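Local structure of shikimate dehydrogenase (NADP(+)) (Listeria monocytogenes, 3TNL) at residues D137-M142 against A168-A173; A162-T167 against F190-A194. The protein catalyses the reversible NADP(+)-linked interconversion of shikimate and 3-dehydroshikimate, the fourth of seven steps toward chorismate in the biosynthesis of aromatic amino acids. One frame throughout, in Å; residues are numbered along the deposited sequence.

Interaction 1 of 2, residues D137-M142 against A168-A173; sequences DGTGYM and AICIQA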
loop_
_atom_site.group_PDB
_atom_site.type_symbol
_atom_site.label_atom_id
_atom_site.label_comp_id
_atom_site.label_asym_id
_atom_site.label_seq_id
_atom_site.Cartn_x
_atom_site.Cartn_y
_atom_site.Cartn_z
ATOM N N ASP B 137 16.150 -10.888 12.020
ATOM C CA ASP B 137 15.695 -11.882 13.011
ATOM C C ASP B 137 16.814 -12.345 13.940
ATOM O O ASP B 137 16.599 -12.618 15.110
ATOM C CB ASP B 137 14.908 -13.033 12.357
ATOM C CG ASP B 137 15.527 -13.574 11.100
ATOM O OD1 ASP B 137 15.020 -14.609 10.615
ATOM O OD2 ASP B 137 16.480 -13.000 10.568
ATOM N N GLY B 138 18.028 -12.403 13.409
ATOM C CA GLY B 138 19.196 -12.759 14.217
ATOM C C GLY B 138 19.476 -11.697 15.264
ATOM O O GLY B 138 19.608 -12.002 16.446
ATOM N N THR B 139 19.580 -10.441 14.807
ATOM C CA THR B 139 19.776 -9.292 15.643
ATOM C C THR B 139 18.668 -9.203 16.704
ATOM O O THR B 139 18.935 -8.908 17.863
ATOM C CB THR B 139 19.891 -8.018 14.774
ATOM O OG1 THR B 139 21.158 -8.083 14.099
ATOM C CG2 THR B 139 19.821 -6.726 15.631
ATOM N N GLY B 140 17.430 -9.488 16.307
ATOM C CA GLY B 140 16.296 -9.459 17.236
ATOM C C GLY B 140 16.488 -10.487 18.351
ATOM O O GLY B 140 16.244 -10.209 19.524
ATOM N N TYR B 141 16.944 -11.672 17.963
ATOM C CA TYR B 141 17.218 -12.744 18.923
ATOM C C TYR B 141 18.292 -12.322 19.933
ATOM O O TYR B 141 18.112 -12.442 21.142
ATOM C CB TYR B 141 17.631 -14.035 18.179
ATOM C CG TYR B 141 17.963 -15.159 19.136
ATOM C CD1 TYR B 141 16.953 -15.985 19.647
ATOM C CD2 TYR B 141 19.257 -15.389 19.532
ATOM C CE1 TYR B 141 17.232 -16.971 20.561
ATOM C CE2 TYR B 141 19.567 -16.385 20.439
ATOM C CZ TYR B 141 18.556 -17.174 20.952
ATOM O OH TYR B 141 18.851 -18.164 21.845
ATOM N N MET B 142 19.382 -11.765 19.452
ATOM C CA MET B 142 20.474 -11.371 20.294
ATOM C C MET B 142 20.083 -10.225 21.226
ATOM O O MET B 142 20.475 -10.200 22.386
ATOM C CB MET B 142 21.698 -11.025 19.443
ATOM C CG MET B 142 22.218 -12.173 18.605
ATOM S SD MET B 142 22.911 -13.560 19.537
ATOM C CE MET B 142 24.350 -12.785 20.294
ATOM N N ALA B 168 20.016 -17.594 10.696
ATOM C CA ALA B 168 20.193 -16.197 11.021
ATOM C C ALA B 168 20.753 -16.008 12.424
ATOM O O ALA B 168 21.632 -15.175 12.627
ATOM C CB ALA B 168 18.878 -15.451 10.859
ATOM N N ILE B 169 20.282 -16.802 13.389
ATOM C CA ILE B 169 20.763 -16.711 14.743
ATOM C C ILE B 169 22.219 -17.136 14.829
ATOM O O ILE B 169 23.036 -16.466 15.476
ATOM C CB ILE B 169 19.900 -17.590 15.711
ATOM C CG1 ILE B 169 18.543 -16.942 15.941
ATOM C CG2 ILE B 169 20.607 -17.795 17.091
ATOM C CD1 ILE B 169 17.494 -17.892 16.530
ATOM N N CYS B 170 22.557 -18.241 14.170
ATOM C CA CYS B 170 23.956 -18.723 14.235
ATOM C C CYS B 170 24.938 -17.727 13.635
ATOM O O CYS B 170 25.964 -17.423 14.257
ATOM C CB CYS B 170 24.130 -20.057 13.540
ATOM S SG CYS B 170 23.404 -21.480 14.374
ATOM N N ILE B 171 24.621 -17.233 12.434
ATOM C CA ILE B 171 25.477 -16.274 11.736
ATOM C C ILE B 171 25.604 -15.017 12.553
ATOM O O ILE B 171 26.707 -14.558 12.837
ATOM C CB ILE B 171 24.900 -15.923 10.341
ATOM C CG1 ILE B 171 24.996 -17.133 9.426
ATOM C CG2 ILE B 171 25.659 -14.751 9.700
ATOM C CD1 ILE B 171 26.408 -17.570 9.155
ATOM N N GLN B 172 24.475 -14.478 12.972
ATOM C CA GLN B 172 24.500 -13.206 13.753
ATOM C C GLN B 172 25.267 -13.365 15.081
ATOM O O GLN B 172 26.053 -12.500 15.485
ATOM C CB GLN B 172 23.112 -12.620 14.045
ATOM C CG GLN B 172 23.223 -11.171 14.426
ATOM C CD GLN B 172 23.703 -10.312 13.253
ATOM O OE1 GLN B 172 23.065 -10.284 12.202
ATOM N NE2 GLN B 172 24.836 -9.624 13.429
ATOM N N ALA B 173 25.054 -14.494 15.748
ATOM C CA ALA B 173 25.737 -14.756 17.011
ATOM C C ALA B 173 27.248 -14.758 16.764
ATOM O O ALA B 173 27.993 -14.140 17.516
ATOM C CB ALA B 173 25.283 -16.095 17.602
HETATM O O HOH W 1 20.176 -10.620 11.998
#

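Interaction 2 of 2, residues A162-T167 against F190-A194; sequences AGGAAT and FYANA. With NAD (nicotinamide-adenine-dinucleotide), chain H.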
loop_
_atom_site.group_PDB
_atom_site.type_symbol
_atom_site.label_atom_id
_atom_site.label_comp_id
_atom_site.label_asym_id
_atom_site.label_seq_id
_atom_site.Cartn_x
_atom_site.Cartn_y
_atom_site.Cartn_z
ATOM N N ALA B 162 18.429 -25.668 11.694
ATOM C CA ALA B 162 19.196 -25.283 10.488
ATOM C C ALA B 162 18.340 -24.673 9.394
ATOM O O ALA B 162 18.775 -24.615 8.215
ATOM C CB ALA B 162 19.986 -26.458 9.956
ATOM N N GLY B 163 17.143 -24.218 9.771
ATOM C CA GLY B 163 16.266 -23.504 8.884
ATOM C C GLY B 163 16.555 -22.016 8.906
ATOM O O GLY B 163 17.645 -21.577 9.272
ATOM N N GLY B 164 15.554 -21.219 8.558
ATOM C CA GLY B 164 15.766 -19.777 8.465
ATOM C C GLY B 164 16.157 -19.125 9.767
ATOM O O GLY B 164 17.125 -18.357 9.823
ATOM N N ALA B 165 15.404 -19.416 10.826
ATOM C CA ALA B 165 15.669 -18.817 12.114
ATOM C C ALA B 165 17.029 -19.246 12.666
ATOM O O ALA B 165 17.813 -18.405 13.128
ATOM C CB ALA B 165 14.555 -19.175 13.126
ATOM N N ALA B 166 17.322 -20.540 12.623
ATOM C CA ALA B 166 18.580 -21.019 13.159
ATOM C C ALA B 166 19.751 -20.453 12.405
ATOM O O ALA B 166 20.798 -20.154 13.004
ATOM C CB ALA B 166 18.650 -22.555 13.131
ATOM N N THR B 167 19.625 -20.380 11.086
ATOM C CA THR B 167 20.723 -19.872 10.252
ATOM C C THR B 167 21.050 -18.416 10.591
ATOM O O THR B 167 22.216 -18.042 10.791
ATOM C CB THR B 167 20.430 -20.045 8.753
ATOM O OG1 THR B 167 20.199 -21.435 8.468
ATOM C CG2 THR B 167 21.618 -19.545 7.928
ATOM N N PHE B 190 17.604 -30.029 5.589
ATOM C CA PHE B 190 18.276 -28.852 6.142
ATOM C C PHE B 190 19.715 -29.142 6.613
ATOM O O PHE B 190 20.458 -28.206 6.928
ATOM C CB PHE B 190 17.483 -28.277 7.350
ATOM C CG PHE B 190 16.129 -27.731 6.976
ATOM C CD1 PHE B 190 15.989 -26.403 6.586
ATOM C CD2 PHE B 190 15.028 -28.528 6.995
ATOM C CE1 PHE B 190 14.755 -25.887 6.235
ATOM C CE2 PHE B 190 13.766 -28.010 6.675
ATOM C CZ PHE B 190 13.647 -26.697 6.267
ATOM N N TYR B 191 20.109 -30.418 6.707
ATOM C CA TYR B 191 21.447 -30.749 7.249
ATOM C C TYR B 191 22.526 -30.124 6.391
ATOM O O TYR B 191 23.517 -29.601 6.916
ATOM C CB TYR B 191 21.662 -32.274 7.396
ATOM C CG TYR B 191 22.772 -32.678 8.350
ATOM C CD1 TYR B 191 24.074 -32.923 7.895
ATOM C CD2 TYR B 191 22.531 -32.781 9.724
ATOM C CE1 TYR B 191 25.089 -33.295 8.798
ATOM C CE2 TYR B 191 23.534 -33.178 10.604
ATOM C CZ TYR B 191 24.803 -33.403 10.149
ATOM O OH TYR B 191 25.790 -33.772 11.067
ATOM N N ALA B 192 22.359 -30.190 5.078
ATOM C CA ALA B 192 23.325 -29.569 4.163
ATOM C C ALA B 192 23.452 -28.051 4.340
ATOM O O ALA B 192 24.528 -27.475 4.171
ATOM C CB ALA B 192 23.015 -29.919 2.708
ATOM N N ASN B 193 22.356 -27.393 4.685
ATOM C CA ASN B 193 22.385 -25.967 4.947
ATOM C C ASN B 193 23.200 -25.703 6.214
ATOM O O ASN B 193 23.958 -24.753 6.302
ATOM C CB ASN B 193 20.984 -25.399 5.152
ATOM C CG ASN B 193 21.008 -23.906 5.299
ATOM O OD1 ASN B 193 21.582 -23.200 4.447
ATOM N ND2 ASN B 193 20.418 -23.398 6.393
ATOM N N ALA B 194 23.023 -26.549 7.230
ATOM C CA ALA B 194 23.802 -26.377 8.457
ATOM C C ALA B 194 25.308 -26.548 8.155
ATOM O O ALA B 194 26.150 -25.855 8.749
ATOM C CB ALA B 194 23.352 -27.365 9.550
HETATM P PA NAD H . 12.378 -23.855 8.728
HETATM O O1A NAD H . 11.254 -24.615 8.029
HETATM O O2A NAD H . 13.229 -22.909 7.903
HETATM O O5B NAD H . 13.295 -24.919 9.535
HETATM C C5B NAD H . 12.773 -26.004 10.303
HETATM C C4B NAD H . 13.870 -26.554 11.223
HETATM O O4B NAD H . 13.280 -27.476 12.154
HETATM C C3B NAD H . 14.882 -27.403 10.478
HETATM O O3B NAD H . 16.149 -27.298 11.175
HETATM C C2B NAD H . 14.372 -28.819 10.604
HETATM O O2B NAD H . 15.400 -29.798 10.545
HETATM C C1B NAD H . 13.771 -28.790 11.994
HETATM N N9A NAD H . 12.702 -29.753 12.283
HETATM C C8A NAD H . 11.423 -29.656 11.848
HETATM N N7A NAD H . 10.700 -30.672 12.362
HETATM C C5A NAD H . 11.495 -31.438 13.151
HETATM C C6A NAD H . 11.365 -32.570 13.929
HETATM N N6A NAD H . 10.181 -33.180 14.046
HETATM N N1A NAD H . 12.423 -33.038 14.627
HETATM C C2A NAD H . 13.635 -32.436 14.534
HETATM N N3A NAD H . 13.846 -31.327 13.790
HETATM C C4A NAD H . 12.815 -30.799 13.093
HETATM O O3 NAD H . 11.674 -23.084 9.940
HETATM P PN NAD H . 12.078 -21.657 10.562
HETATM O O1N NAD H . 11.499 -20.515 9.765
HETATM O O2N NAD H . 13.564 -21.661 10.925
HETATM O O5D NAD H . 11.224 -21.610 11.928
HETATM C C5D NAD H . 11.515 -22.555 12.951
HETATM C C4D NAD H . 10.760 -22.055 14.167
HETATM O O4D NAD H . 11.174 -20.709 14.463
HETATM C C3D NAD H . 9.263 -21.991 13.906
HETATM O O3D NAD H . 8.586 -22.590 15.015
HETATM C C2D NAD H . 8.953 -20.507 13.810
HETATM O O2D NAD H . 7.594 -20.187 14.185
HETATM C C1D NAD H . 10.006 -19.916 14.739
HETATM N N1N NAD H . 10.375 -18.518 14.503
HETATM C C2N NAD H . 10.238 -17.619 15.496
HETATM C C3N NAD H . 10.600 -16.290 15.307
HETATM C C7N NAD H . 10.462 -15.271 16.392
HETATM O O7N NAD H . 10.433 -14.098 16.020
HETATM N N7N NAD H . 10.413 -15.657 17.685
HETATM C C4N NAD H . 11.107 -15.890 14.061
HETATM C C5N NAD H . 11.244 -16.838 13.052
HETATM C C6N NAD H . 10.864 -18.159 13.292
#

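Interaction 1 of 2, residues D137-M142 against A168-A173
I169 meets the ring of Y141 as helix 168-173 passes helix 137-142, its CD1 methyl set over one ring face in a CH-pi contact 4.0 Å from the centroid and 23° off the ring normal. The other branch serves the same ring: CG2 of I169 lies 3.7 Å from CD2 of Y141. Y141 takes up this position with CG anti to its backbone N (chi1 178°), and its OH is hydrogen-bonded to T231 and S260. The two segments cross at -70°, with axes 7.9 Å apart, and their backbones come closest at G138, whose CA is 4.3 Å from that of I169. CA of G138 also lies 3.8 Å from O of A168 and packs against CB of Q172, so the backbone itself forms the contact surface. This crossing joins the first helix of the Rossmann nucleotide-binding domain, 164-175, to the helix that follows the substrate-binding sheet and begins at D137, a residue assigned to shikimate binding. Next to G138, CG of Q172, anti to the backbone N, lies against T139, and the bend at chi2 turns the amide alongside the T139 hydroxyl. One water bridges there, accepting from T139 N and donating to Q172 OE1, both at 2.9 Å, while NE2 turns to D176. Farther along, the folded M142 chain rests SD 4.0 Å from CB of A173.

Interaction 2 of 2, residues A162-T167 against F190-A194
The glycine-rich turn of a Rossmann fold, where strand 156-160 gives way to helix 164-175, is here buttressed by the start of the next helix, 191-204. The sequence of the turn fits the GxGxxA pattern (G161, G163, A166), and its backbone amides face the NAD. A162 N donates to the ribose hydroxyl O3B, G164 N to O2A and A165 N to O2N, so that the pyrophosphate meets the amino end of the helix, with G163 as N-cap. CA of G163 comes within 3.2 Å of O2A, so the backbone of the turn sits directly against the phosphate. On the other side of the turn stands N193. With CG anti to its backbone N (chi1 -175°), the amide extends toward the turn and ND2 donates to A162 O over 2.7 Å at 160°. The acceptor lies close to the plane of the amide, although ND2 itself is tilted from the carbonyl plane of A162. A weak second bond, bent to 126°, runs from ND2 to OG1 of T167. That hydroxyl in turn donates to G163 O over 2.7 Å, arriving from the opposite face of the carbonyl to T167 N. Nearby, the methyl groups of A162 and A194 meet closely, CB to CB at 3.5 Å. The F190 ring leans over the turn, its CD1 3.7 Å from CA of G163, and one face receives C3B of the adenosine ribose, offset toward the rim. The amide of N193 thus grips the carbonyl of A162 firmly and, more weakly, OG1 of T167 in the first turn of the helix. With A162 O held by N193 and G163 O by T167, the geometry is consistent with keeping the adjoining amides aimed at the pyrophosphate, whose negative charge the helix dipole would favour.

In the fold
Both interactions use helix 164-175, and their centres lie 13 Å apart. Interaction 2 holds its amino-terminal turn and interaction 1 the stretch directly after it. Along the chain the segments alternate: 137-142, 162-167, 168-173, then 190-194. Strand 156-160 leads into the shared helix, and strand 180-185, its neighbour in the parallel sheet, leads toward helix 191-204, so interaction 2 joins the helices that follow two neighbouring strands of that sheet. Interaction 1 lies nearer the chain's centre, where helix 137-147 follows the mixed sheet of the substrate-binding part. One helix therefore meets the dinucleotide at its start and, a turn later, the helix that begins at D137, a probable shikimate-binding residue.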